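Local structure of putative uncharacterized protein PH0594 (Pyrococcus horikoshii, 4HXF) at residues Arg65-Gly70 and Gln113-Leu118; Lys72-Arg77 and Ile87-Leu92; Ser108-Gln113 and Ser175-Gly180; Arg117-Gly122 and Phe154-Thr159. The protein is a self-compartmentalizing hexameric serine protease that probably acts as an acylaminoacyl peptidase and selects its substrates through multimerization. All coordinates share one frame; numbering follows the deposited sequence.

Interaction 1: Arg65-Gly70 and Gln113-Leu118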
loop_
_atom_site.group_PDB
_atom_site.type_symbol
_atom_site.label_atom_id
_atom_site.label_comp_id
_atom_site.label_asym_id
_atom_site.label_seq_id
_atom_site.Cartn_x
_atom_site.Cartn_y
_atom_site.Cartn_z
ATOM N N ARG A 65 35.470 6.228 5.667
ATOM C CA ARG A 65 36.544 6.364 6.658
ATOM C C ARG A 65 37.339 5.149 6.617
ATOM O O ARG A 65 36.831 4.008 6.945
ATOM C CB ARG A 65 35.914 6.478 8.077
ATOM C CG ARG A 65 34.912 7.688 8.178
ATOM C CD ARG A 65 35.723 9.012 8.109
ATOM N NE ARG A 65 34.831 10.155 8.292
ATOM C CZ ARG A 65 34.215 10.853 7.287
ATOM N NH1 ARG A 65 34.445 10.560 5.989
ATOM N NH2 ARG A 65 33.448 11.887 7.564
ATOM N N ILE A 66 38.555 5.207 6.119
ATOM C CA ILE A 66 39.416 4.064 6.040
ATOM C C ILE A 66 40.069 3.733 7.386
ATOM O O ILE A 66 40.631 4.604 8.072
ATOM C CB ILE A 66 40.515 4.261 4.967
ATOM C CG1 ILE A 66 39.821 4.608 3.631
ATOM C CG2 ILE A 66 41.472 3.045 4.926
ATOM C CD1 ILE A 66 40.878 5.028 2.531
ATOM N N SER A 67 40.035 2.485 7.816
ATOM C CA SER A 67 40.614 2.164 9.138
ATOM C C SER A 67 42.161 2.380 9.109
ATOM O O SER A 67 42.816 2.250 8.063
ATOM C CB SER A 67 40.292 0.716 9.541
ATOM O OG SER A 67 40.983 -0.197 8.658
ATOM N N PRO A 68 42.749 2.713 10.274
ATOM C CA PRO A 68 44.184 3.002 10.360
ATOM C C PRO A 68 45.034 1.892 9.784
ATOM O O PRO A 68 46.079 2.214 9.132
ATOM C CB PRO A 68 44.397 3.185 11.862
ATOM C CG PRO A 68 43.170 3.809 12.286
ATOM C CD PRO A 68 42.022 3.172 11.488
ATOM N N ASP A 69 44.617 0.633 9.957
ATOM C CA ASP A 69 45.348 -0.545 9.474
ATOM C C ASP A 69 45.184 -0.798 7.987
ATOM O O ASP A 69 45.823 -1.690 7.439
ATOM C CB ASP A 69 45.112 -1.802 10.367
ATOM C CG ASP A 69 43.636 -2.322 10.251
ATOM O OD1 ASP A 69 42.854 -1.755 9.410
ATOM O OD2 ASP A 69 43.356 -3.279 11.005
ATOM N N GLY A 70 44.386 0.003 7.325
ATOM C CA GLY A 70 44.034 -0.130 5.932
ATOM C C GLY A 70 43.230 -1.318 5.479
ATOM O O GLY A 70 43.151 -1.557 4.286
ATOM N N GLN A 113 42.624 4.539 16.649
ATOM C CA GLN A 113 43.892 3.948 16.209
ATOM C C GLN A 113 43.876 2.406 16.195
ATOM O O GLN A 113 44.672 1.791 15.475
ATOM C CB GLN A 113 45.005 4.486 17.118
ATOM C CG GLN A 113 44.967 3.942 18.566
ATOM C CD GLN A 113 45.981 4.667 19.541
ATOM O OE1 GLN A 113 46.880 5.427 19.099
ATOM N NE2 GLN A 113 45.828 4.420 20.833
ATOM N N ASP A 114 43.009 1.759 16.977
ATOM C CA ASP A 114 42.893 0.290 16.990
ATOM C C ASP A 114 42.187 -0.382 15.832
ATOM O O ASP A 114 42.140 -1.609 15.771
ATOM C CB ASP A 114 42.256 -0.161 18.310
ATOM C CG ASP A 114 40.775 0.239 18.483
ATOM O OD1 ASP A 114 40.063 0.714 17.580
ATOM O OD2 ASP A 114 40.324 0.052 19.632
ATOM N N SER A 115 41.639 0.428 14.920
ATOM C CA SER A 115 40.855 -0.103 13.786
ATOM C C SER A 115 39.704 -1.011 14.212
ATOM O O SER A 115 39.277 -1.881 13.442
ATOM C CB SER A 115 41.730 -0.808 12.766
ATOM O OG SER A 115 42.812 0.025 12.242
ATOM N N ARG A 116 39.180 -0.718 15.380
ATOM C CA ARG A 116 38.045 -1.501 15.978
ATOM C C ARG A 116 36.934 -0.601 16.423
ATOM O O ARG A 116 35.773 -0.812 16.082
ATOM C CB ARG A 116 38.546 -2.359 17.117
ATOM C CG ARG A 116 37.389 -3.129 17.740
ATOM C CD ARG A 116 37.845 -4.211 18.670
ATOM N NE ARG A 116 36.610 -4.884 19.218
ATOM C CZ ARG A 116 36.588 -5.953 19.984
ATOM N NH1 ARG A 116 37.691 -6.558 20.317
ATOM N NH2 ARG A 116 35.427 -6.443 20.463
ATOM N N ARG A 117 37.220 0.481 17.157
ATOM C CA ARG A 117 36.236 1.374 17.617
ATOM C C ARG A 117 36.063 2.615 16.740
ATOM O O ARG A 117 37.043 3.092 16.136
ATOM C CB ARG A 117 36.548 1.837 19.065
ATOM C CG ARG A 117 36.437 0.764 20.132
ATOM C CD ARG A 117 37.000 1.288 21.455
ATOM N NE ARG A 117 38.440 1.402 21.355
ATOM C CZ ARG A 117 39.224 2.048 22.235
ATOM N NH1 ARG A 117 38.704 2.633 23.283
ATOM N NH2 ARG A 117 40.530 2.009 22.142
ATOM N N LEU A 118 34.820 3.042 16.632
ATOM C CA LEU A 118 34.459 4.317 15.984
ATOM C C LEU A 118 34.044 5.274 17.098
ATOM O O LEU A 118 33.463 4.884 18.106
ATOM C CB LEU A 118 33.282 4.167 15.021
ATOM C CG LEU A 118 33.596 3.384 13.811
ATOM C CD1 LEU A 118 32.301 3.170 12.970
ATOM C CD2 LEU A 118 34.576 4.193 12.868
#
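S115 OG receives the backbone N-H of D69 (N to OG 3.0 Å, angle at the hydrogen 147°), the one hydrogen bond between 65-70 and 113-118. P68 CD and D69 CG pack against the same oxygen, 3.3 Å and 3.2 Å from S115 OG. S115 CB in turn sits 3.4 Å from D69 OD2, while P68 CG lies 4.0 Å from Q113 CA. In S115, OG stands beside its own N and anti to the carbonyl carbon (chi1 -56°), which aims it at the turn. That turn, S67 to G70, is type I, and G70 N closes it on S67 O. It links the first two strands of one β-propeller blade, and 113-118 makes the corresponding link in the next, so the contact joins neighbouring blades. D69 OD1 accepts from S67 OG, nearly in line with the C-O bond, and also from K71 N. With an alanine in place of D69, both donors lose this acceptor, and the turn would probably be less firmly held and S115 CB left without the carboxylate packed against it. D114 forms an Asx turn: its OD1 takes R116 N (2.8 Å) and R117 N (2.9 Å) from the same face, while OD2 is gripped side-on by R117, whose NE lies 2.9 Å away. R117 NH2 also forms a salt bridge with D181, and R116 NH2 bonds D337 O of the second subunit.

Interaction 2: Lys72-Arg77 and Ile87-Leu92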
loop_
_atom_site.group_PDB
_atom_site.type_symbol
_atom_site.label_atom_id
_atom_site.label_comp_id
_atom_site.label_asym_id
_atom_site.label_seq_id
_atom_site.Cartn_x
_atom_site.Cartn_y
_atom_site.Cartn_z
ATOM N N LYS A 72 39.884 -2.061 6.440
ATOM C CA LYS A 72 38.446 -1.871 6.411
ATOM C C LYS A 72 38.074 -0.436 6.116
ATOM O O LYS A 72 38.876 0.457 6.293
ATOM C CB LYS A 72 37.888 -2.189 7.782
ATOM C CG LYS A 72 38.111 -3.619 8.157
ATOM C CD LYS A 72 37.629 -3.827 9.581
ATOM C CE LYS A 72 38.613 -3.308 10.613
ATOM N NZ LYS A 72 38.323 -4.024 11.935
ATOM N N ILE A 73 36.881 -0.255 5.663
ATOM C CA ILE A 73 36.294 1.057 5.466
ATOM C C ILE A 73 34.919 1.082 6.111
ATOM O O ILE A 73 34.050 0.178 5.882
ATOM C CB ILE A 73 36.271 1.455 3.985
ATOM C CG1 ILE A 73 35.759 2.829 3.762
ATOM C CG2 ILE A 73 35.507 0.423 3.146
ATOM C CD1 ILE A 73 36.168 3.292 2.310
ATOM N N ALA A 74 34.716 2.121 6.948
ATOM C CA ALA A 74 33.412 2.435 7.483
ATOM C C ALA A 74 32.772 3.463 6.565
ATOM O O ALA A 74 33.453 4.270 5.941
ATOM C CB ALA A 74 33.480 2.955 8.914
ATOM N N PHE A 75 31.466 3.418 6.527
ATOM C CA PHE A 75 30.678 4.376 5.792
ATOM C C PHE A 75 29.303 4.487 6.232
ATOM O O PHE A 75 28.852 3.625 6.995
ATOM C CB PHE A 75 30.737 4.045 4.267
ATOM C CG PHE A 75 30.132 2.723 3.860
ATOM C CD1 PHE A 75 30.881 1.567 3.874
ATOM C CD2 PHE A 75 28.793 2.621 3.484
ATOM C CE1 PHE A 75 30.306 0.347 3.498
ATOM C CE2 PHE A 75 28.238 1.426 3.144
ATOM C CZ PHE A 75 28.977 0.282 3.120
ATOM N N MET A 76 28.587 5.529 5.769
ATOM C CA MET A 76 27.194 5.730 6.060
ATOM C C MET A 76 26.307 5.556 4.850
ATOM O O MET A 76 26.691 5.980 3.720
ATOM C CB MET A 76 26.999 7.161 6.634
ATOM C CG MET A 76 27.889 7.456 7.832
ATOM S SD MET A 76 26.948 7.374 9.353
ATOM C CE MET A 76 25.385 8.141 9.025
ATOM N N ARG A 77 25.087 5.072 5.096
ATOM C CA ARG A 77 24.011 5.080 4.127
ATOM C C ARG A 77 22.785 5.723 4.820
ATOM O O ARG A 77 22.668 5.654 6.023
ATOM C CB ARG A 77 23.608 3.702 3.671
ATOM C CG ARG A 77 24.599 2.909 2.904
ATOM C CD ARG A 77 23.904 1.872 1.952
ATOM N NE ARG A 77 24.835 1.490 0.916
ATOM C CZ ARG A 77 25.574 0.393 0.896
ATOM N NH1 ARG A 77 25.493 -0.543 1.874
ATOM N NH2 ARG A 77 26.349 0.173 -0.090
ATOM N N ILE A 87 25.384 2.994 9.895
ATOM C CA ILE A 87 26.814 2.841 9.778
ATOM C C ILE A 87 27.148 1.406 9.373
ATOM O O ILE A 87 26.652 0.434 9.963
ATOM C CB ILE A 87 27.521 3.117 11.105
ATOM C CG1 ILE A 87 27.219 4.565 11.610
ATOM C CG2 ILE A 87 29.028 2.816 11.052
ATOM C CD1 ILE A 87 27.652 4.747 13.059
ATOM N N TRP A 88 27.961 1.296 8.320
ATOM C CA TRP A 88 28.396 0.061 7.777
ATOM C C TRP A 88 29.909 -0.046 7.824
ATOM O O TRP A 88 30.591 0.946 7.865
ATOM C CB TRP A 88 28.044 -0.043 6.292
ATOM C CG TRP A 88 26.616 -0.188 5.973
ATOM C CD1 TRP A 88 25.609 0.774 6.121
ATOM C CD2 TRP A 88 25.933 -1.401 5.453
ATOM N NE1 TRP A 88 24.442 0.226 5.628
ATOM C CE2 TRP A 88 24.594 -1.049 5.243
ATOM C CE3 TRP A 88 26.344 -2.670 5.120
ATOM C CZ2 TRP A 88 23.674 -1.967 4.733
ATOM C CZ3 TRP A 88 25.463 -3.602 4.618
ATOM C CH2 TRP A 88 24.119 -3.235 4.386
ATOM N N VAL A 89 30.418 -1.277 7.847
ATOM C CA VAL A 89 31.852 -1.584 7.721
ATOM C C VAL A 89 32.034 -2.632 6.617
ATOM O O VAL A 89 31.329 -3.655 6.569
ATOM C CB VAL A 89 32.454 -2.116 9.037
ATOM C CG1 VAL A 89 33.898 -2.618 8.900
ATOM C CG2 VAL A 89 32.327 -1.116 10.146
ATOM N N ALA A 90 32.965 -2.391 5.742
ATOM C CA ALA A 90 33.337 -3.321 4.653
ATOM C C ALA A 90 34.783 -3.677 4.733
ATOM O O ALA A 90 35.616 -2.827 5.049
ATOM C CB ALA A 90 33.071 -2.705 3.231
ATOM N N ASP A 91 35.135 -4.900 4.361
ATOM C CA ASP A 91 36.500 -5.240 4.104
ATOM C C ASP A 91 36.965 -4.579 2.791
ATOM O O ASP A 91 36.279 -4.619 1.803
ATOM C CB ASP A 91 36.729 -6.751 4.076
ATOM C CG ASP A 91 36.358 -7.377 2.858
ATOM O OD1 ASP A 91 35.131 -7.463 2.681
ATOM O OD2 ASP A 91 37.271 -7.893 2.122
ATOM N N LEU A 92 38.114 -3.982 2.830
ATOM C CA LEU A 92 38.600 -3.182 1.649
ATOM C C LEU A 92 39.024 -4.114 0.514
ATOM O O LEU A 92 38.868 -3.728 -0.655
ATOM C CB LEU A 92 39.725 -2.201 2.084
ATOM C CG LEU A 92 39.156 -0.839 2.406
ATOM C CD1 LEU A 92 40.164 0.021 3.161
ATOM C CD2 LEU A 92 38.626 -0.134 1.142
#
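The β-hairpin formed by strands 72-77 and 86-91 supplies the middle two strands of a four-stranded antiparallel blade. I73 pairs with A90 and F75 with W88 as hydrogen-bonded pairs, closed by four N-H to O bonds of which W88 N to F75 O is the straightest (2.8 Å). The side chains of these pairs share a face on which three flat groups gather. With CG lodged between its backbone N and carbonyl carbon (chi1 64°), the F75 ring turns under its partner, and W88 CB stands over it, 3.5 Å from the ring centroid in a CH-pi contact. The planes of the phenyl and the indole are nearly parallel, 9° apart, but displaced, with little of one ring above the other. R77 completes the group: its NH1 sits over the middle of the indole face, 3.5 Å from W88 CE2. This cation-pi contact is made with the guanidinium edge, the two planes being 81° apart, while F75 CE2 covers a face of the same guanidinium. R77 NH2 is bonded to E59 O and W88 NE1 to Q86 OE1. Further along this face, I73 CG2 meets L92 CD2 at 3.7 Å. On the face carrying K72, A74 and M76, the sulfur M76 SD touches I87 CG1 at 3.6 Å, and the aliphatic part of K72 passes V89 before NZ reaches S115 O. W88 also packs on K99, a residue of a magnesium site. Regular antiparallel pairing of this kind is what the middle of a four-stranded β-propeller blade is built from.

Interaction 3: Ser108-Gln113 and Ser175-Gly180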
loop_
_atom_site.group_PDB
_atom_site.type_symbol
_atom_site.label_atom_id
_atom_site.label_comp_id
_atom_site.label_asym_id
_atom_site.label_seq_id
_atom_site.Cartn_x
_atom_site.Cartn_y
_atom_site.Cartn_z
ATOM N N SER A 108 29.088 12.685 12.568
ATOM C CA SER A 108 30.521 12.396 12.290
ATOM C C SER A 108 30.826 10.984 12.744
ATOM O O SER A 108 30.306 10.561 13.754
ATOM C CB SER A 108 31.573 13.311 12.915
ATOM O OG SER A 108 31.593 13.410 14.370
ATOM N N ILE A 109 31.776 10.358 12.040
ATOM C CA ILE A 109 32.360 9.066 12.434
ATOM C C ILE A 109 33.860 9.109 12.243
ATOM O O ILE A 109 34.312 9.620 11.241
ATOM C CB ILE A 109 31.782 7.774 11.741
ATOM C CG1 ILE A 109 31.659 7.957 10.211
ATOM C CG2 ILE A 109 30.358 7.480 12.329
ATOM C CD1 ILE A 109 31.340 6.624 9.511
ATOM N N GLU A 110 34.609 8.587 13.190
ATOM C CA GLU A 110 36.081 8.549 13.134
ATOM C C GLU A 110 36.621 7.283 13.766
ATOM O O GLU A 110 36.249 6.947 14.942
ATOM C CB GLU A 110 36.685 9.777 13.938
ATOM C CG GLU A 110 38.153 9.897 14.015
ATOM C CD GLU A 110 38.786 10.914 15.079
ATOM O OE1 GLU A 110 38.159 11.486 15.881
ATOM O OE2 GLU A 110 40.010 10.987 15.088
ATOM N N TRP A 111 37.573 6.618 13.083
ATOM C CA TRP A 111 38.234 5.461 13.735
ATOM C C TRP A 111 39.153 5.814 14.820
ATOM O O TRP A 111 39.982 6.761 14.695
ATOM C CB TRP A 111 39.054 4.712 12.703
ATOM C CG TRP A 111 38.264 3.962 11.694
ATOM C CD1 TRP A 111 38.022 4.306 10.394
ATOM C CD2 TRP A 111 37.644 2.649 11.891
ATOM N NE1 TRP A 111 37.294 3.307 9.753
ATOM C CE2 TRP A 111 37.092 2.261 10.608
ATOM C CE3 TRP A 111 37.511 1.800 12.962
ATOM C CZ2 TRP A 111 36.382 1.080 10.425
ATOM C CZ3 TRP A 111 36.828 0.589 12.767
ATOM C CH2 TRP A 111 36.302 0.203 11.549
ATOM N N ASN A 112 39.163 4.982 15.864
ATOM C CA ASN A 112 40.269 4.882 16.804
ATOM C C ASN A 112 41.462 4.261 16.098
ATOM O O ASN A 112 41.319 3.480 15.105
ATOM C CB ASN A 112 39.790 4.049 17.968
ATOM C CG ASN A 112 40.810 3.955 19.137
ATOM O OD1 ASN A 112 41.667 3.056 19.169
ATOM N ND2 ASN A 112 40.758 4.941 20.033
ATOM N N GLN A 113 42.624 4.539 16.649
ATOM C CA GLN A 113 43.892 3.948 16.209
ATOM C C GLN A 113 43.876 2.406 16.195
ATOM O O GLN A 113 44.672 1.791 15.475
ATOM C CB GLN A 113 45.005 4.486 17.118
ATOM C CG GLN A 113 44.967 3.942 18.566
ATOM C CD GLN A 113 45.981 4.667 19.541
ATOM O OE1 GLN A 113 46.880 5.427 19.099
ATOM N NE2 GLN A 113 45.828 4.420 20.833
ATOM N N SER A 175 31.972 19.262 20.009
ATOM C CA SER A 175 32.629 18.369 19.064
ATOM C C SER A 175 33.632 17.457 19.800
ATOM O O SER A 175 34.000 17.689 20.947
ATOM C CB SER A 175 33.303 19.130 17.905
ATOM O OG SER A 175 34.314 19.882 18.420
ATOM N N GLY A 176 34.093 16.399 19.151
ATOM C CA GLY A 176 35.000 15.423 19.746
ATOM C C GLY A 176 35.836 14.744 18.745
ATOM O O GLY A 176 35.362 14.457 17.695
ATOM N N ILE A 177 37.080 14.488 19.117
ATOM C CA ILE A 177 38.027 13.703 18.356
ATOM C C ILE A 177 38.704 12.664 19.236
ATOM O O ILE A 177 38.899 12.866 20.442
ATOM C CB ILE A 177 39.079 14.551 17.615
ATOM C CG1 ILE A 177 39.903 15.359 18.614
ATOM C CG2 ILE A 177 38.393 15.513 16.623
ATOM C CD1 ILE A 177 41.204 15.872 18.054
ATOM N N TRP A 178 39.184 11.606 18.623
ATOM C CA TRP A 178 40.115 10.746 19.315
ATOM C C TRP A 178 41.483 11.372 19.570
ATOM O O TRP A 178 42.028 12.057 18.737
ATOM C CB TRP A 178 40.354 9.451 18.556
ATOM C CG TRP A 178 39.199 8.454 18.518
ATOM C CD1 TRP A 178 38.448 8.112 17.437
ATOM C CD2 TRP A 178 38.731 7.648 19.613
ATOM N NE1 TRP A 178 37.601 7.144 17.712
ATOM C CE2 TRP A 178 37.664 6.814 19.024
ATOM C CE3 TRP A 178 38.999 7.579 20.974
ATOM C CZ2 TRP A 178 36.945 5.951 19.768
ATOM C CZ3 TRP A 178 38.304 6.632 21.735
ATOM C CH2 TRP A 178 37.268 5.862 21.136
ATOM N N HIS A 179 42.050 11.037 20.728
ATOM C CA HIS A 179 43.436 11.329 21.026
ATOM C C HIS A 179 43.975 10.088 21.702
ATOM O O HIS A 179 43.895 9.901 22.933
ATOM C CB HIS A 179 43.558 12.583 21.893
ATOM C CG HIS A 179 45.012 12.943 22.204
ATOM N ND1 HIS A 179 45.896 13.254 21.250
ATOM C CD2 HIS A 179 45.690 13.084 23.453
ATOM C CE1 HIS A 179 47.113 13.467 21.822
ATOM N NE2 HIS A 179 46.975 13.387 23.174
ATOM N N GLY A 180 44.477 9.192 20.866
ATOM C CA GLY A 180 44.895 7.860 21.347
ATOM C C GLY A 180 43.638 7.158 21.868
ATOM O O GLY A 180 42.620 7.078 21.124
HETATM O O HOH W 1 35.756 12.613 15.579
HETATM O O HOH W 2 41.833 12.391 16.014
HETATM O O HOH W 3 42.872 6.764 18.405
#
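Strands 108-111 and 175-179 run almost parallel, 8° apart, with their axes 7.8 Å from each other, too far for direct backbone pairing, so side chains and water fill the interval. E110 reaches across with its chain extended (chi1 179°), and OE1 accepts W178 N at 2.9 Å, on the syn side but tilted well out of the carboxylate plane. The indole returns the contact: W178 NE1 gives its hydrogen to E110 O (3.1 Å), coming from above the carbonyl plane. These are the first strands of two consecutive blades of the β-propeller, and W178 is wedged between them. N112 lies over the face of the indole, its amide steeply tilted at 81°; CB stands above the five-membered ring and ND2 is 3.3 Å from W178 CE3, while OD1 takes the backbone N-H of D114. Replacing W178 by an alanine removes the indole N-H from E110 O and is likely to leave a gap under the N112 side chain. One water gives hydrogens to both E110 OE1 (2.7 Å) and G176 O, and another links Q113 N to G180 O, to which it donates at 2.7 Å. The Q113 amide lies along G180, its NE2 3.6 Å from G180 CA.

Interaction 4: Arg117-Gly122 and Phe154-Thr159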
loop_
_atom_site.group_PDB
_atom_site.type_symbol
_atom_site.label_atom_id
_atom_site.label_comp_id
_atom_site.label_asym_id
_atom_site.label_seq_id
_atom_site.Cartn_x
_atom_site.Cartn_y
_atom_site.Cartn_z
ATOM N N ARG A 117 37.220 0.481 17.157
ATOM C CA ARG A 117 36.236 1.374 17.617
ATOM C C ARG A 117 36.063 2.615 16.740
ATOM O O ARG A 117 37.043 3.092 16.136
ATOM C CB ARG A 117 36.548 1.837 19.065
ATOM C CG ARG A 117 36.437 0.764 20.132
ATOM C CD ARG A 117 37.000 1.288 21.455
ATOM N NE ARG A 117 38.440 1.402 21.355
ATOM C CZ ARG A 117 39.224 2.048 22.235
ATOM N NH1 ARG A 117 38.704 2.633 23.283
ATOM N NH2 ARG A 117 40.530 2.009 22.142
ATOM N N LEU A 118 34.820 3.042 16.632
ATOM C CA LEU A 118 34.459 4.317 15.984
ATOM C C LEU A 118 34.044 5.274 17.098
ATOM O O LEU A 118 33.463 4.884 18.106
ATOM C CB LEU A 118 33.282 4.167 15.021
ATOM C CG LEU A 118 33.596 3.384 13.811
ATOM C CD1 LEU A 118 32.301 3.170 12.970
ATOM C CD2 LEU A 118 34.576 4.193 12.868
ATOM N N LEU A 119 34.376 6.555 16.958
ATOM C CA LEU A 119 33.666 7.599 17.673
ATOM C C LEU A 119 32.635 8.199 16.797
ATOM O O LEU A 119 32.981 8.682 15.702
ATOM C CB LEU A 119 34.641 8.682 18.122
ATOM C CG LEU A 119 34.061 9.967 18.784
ATOM C CD1 LEU A 119 33.258 9.612 20.059
ATOM C CD2 LEU A 119 35.117 11.080 18.991
ATOM N N ALA A 120 31.373 8.211 17.208
ATOM C CA ALA A 120 30.292 8.897 16.467
ATOM C C ALA A 120 29.844 10.060 17.310
ATOM O O ALA A 120 29.540 9.928 18.516
ATOM C CB ALA A 120 29.147 7.949 16.207
ATOM N N VAL A 121 29.602 11.204 16.695
ATOM C CA VAL A 121 29.094 12.389 17.335
ATOM C C VAL A 121 27.820 12.754 16.643
ATOM O O VAL A 121 27.737 12.735 15.418
ATOM C CB VAL A 121 30.117 13.511 17.293
ATOM C CG1 VAL A 121 29.533 14.805 18.011
ATOM C CG2 VAL A 121 31.485 13.081 17.816
ATOM N N GLY A 122 26.791 12.966 17.439
ATOM C CA GLY A 122 25.471 13.264 16.935
ATOM C C GLY A 122 24.741 14.198 17.844
ATOM O O GLY A 122 25.318 15.014 18.549
ATOM N N PHE A 154 27.773 11.673 22.154
ATOM C CA PHE A 154 29.021 11.068 21.818
ATOM C C PHE A 154 28.927 9.574 22.094
ATOM O O PHE A 154 28.459 9.189 23.206
ATOM C CB PHE A 154 30.177 11.604 22.653
ATOM C CG PHE A 154 30.454 13.088 22.435
ATOM C CD1 PHE A 154 29.658 14.060 23.045
ATOM C CD2 PHE A 154 31.441 13.467 21.602
ATOM C CE1 PHE A 154 29.907 15.394 22.814
ATOM C CE2 PHE A 154 31.694 14.833 21.386
ATOM C CZ PHE A 154 30.885 15.776 21.968
ATOM N N TRP A 155 29.191 8.760 21.057
ATOM C CA TRP A 155 29.098 7.322 21.205
ATOM C C TRP A 155 30.400 6.686 20.820
ATOM O O TRP A 155 30.901 6.922 19.714
ATOM C CB TRP A 155 28.031 6.741 20.272
ATOM C CG TRP A 155 26.586 7.192 20.466
ATOM C CD1 TRP A 155 26.001 7.742 21.539
ATOM C CD2 TRP A 155 25.458 6.910 19.554
ATOM N NE1 TRP A 155 24.660 7.992 21.306
ATOM C CE2 TRP A 155 24.277 7.493 20.168
ATOM C CE3 TRP A 155 25.327 6.291 18.307
ATOM C CZ2 TRP A 155 22.998 7.476 19.524
ATOM C CZ3 TRP A 155 24.046 6.278 17.679
ATOM C CH2 TRP A 155 22.918 6.853 18.285
ATOM N N VAL A 156 30.916 5.795 21.620
ATOM C CA VAL A 156 32.025 4.933 21.193
ATOM C C VAL A 156 31.394 3.588 20.788
ATOM O O VAL A 156 30.706 2.906 21.572
ATOM C CB VAL A 156 32.994 4.699 22.294
ATOM C CG1 VAL A 156 34.102 3.740 21.866
ATOM C CG2 VAL A 156 33.552 6.087 22.826
ATOM N N ILE A 157 31.637 3.217 19.545
ATOM C CA ILE A 157 31.056 2.029 18.923
ATOM C C ILE A 157 32.108 0.989 18.662
ATOM O O ILE A 157 33.139 1.227 17.999
ATOM C CB ILE A 157 30.343 2.378 17.600
ATOM C CG1 ILE A 157 29.255 3.444 17.771
ATOM C CG2 ILE A 157 29.676 1.134 16.915
ATOM C CD1 ILE A 157 28.948 4.156 16.469
ATOM N N ASP A 158 31.878 -0.225 19.175
ATOM C CA ASP A 158 32.675 -1.387 18.846
ATOM C C ASP A 158 32.161 -1.954 17.522
ATOM O O ASP A 158 31.016 -2.409 17.465
ATOM C CB ASP A 158 32.625 -2.454 19.909
ATOM C CG ASP A 158 33.296 -3.705 19.477
ATOM O OD1 ASP A 158 34.181 -3.641 18.554
ATOM O OD2 ASP A 158 33.040 -4.808 20.058
ATOM N N THR A 159 32.997 -1.849 16.457
ATOM C CA THR A 159 32.510 -2.348 15.137
ATOM C C THR A 159 32.512 -3.907 15.054
ATOM O O THR A 159 31.834 -4.441 14.141
ATOM C CB THR A 159 33.292 -1.754 13.941
ATOM O OG1 THR A 159 34.635 -2.196 14.061
ATOM C CG2 THR A 159 33.185 -0.229 13.835
#
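L118, on the second strand of a β-propeller blade, faces I157 on the third, and its side chain can be followed outwards. CB sits 4.3 Å from I157 CB; CG, set beside the backbone N (chi1 -69°), and then CD1 both reach T159 CG2, CD1 at 3.6 Å. The same CD1 meets A74 and I87 of the preceding blade, so the leucine bridges two blades. Its backbone is held by L118 N to I157 O (2.8 Å) and the return bond from I157 N to L118 O, and A120 and W155 pair likewise two residues on. Next to L118 on this face, A120 CB touches I157 CD1 at 3.8 Å. The other face carries R117, L119 and V121. R117 lays its CD against V156 CG1 at 3.8 Å before the guanidinium leads away from the strand pair. L119 CD1 lies 3.6 Å from W155 O. T159 OG1 is hydrogen-bonded to R116 O. V121 and F154 lie side by side, pointing the same way: F154 also stacks on F168, while V121 CG1 stands over a face of the F154 ring and V121 CG2 touches F154 CD2 at 3.8 Å.

From the N terminus, strands 62-66, 72-77, 86-91 and 97-102 form one blade; interaction 2 closes its central hairpin and is nested in the longer loop that interaction 1 closes between 65-70 and 113-118. Interaction 1 thus reaches into the next blade, strands 106-111 to 163-171. Interaction 3 starts there before interaction 1 has ended, so the two cross, sharing Q113, and it carries the chain on to the blade opened by strand 175-179. Interaction 4 pairs the middle strands of the blade 106-111 to 163-171 inside the loop closed by interaction 3, beginning on R117 and L118, where interaction 1 finishes. Interactions 2 and 4 hold strands within blades, while 1 and 3 join three successive blades.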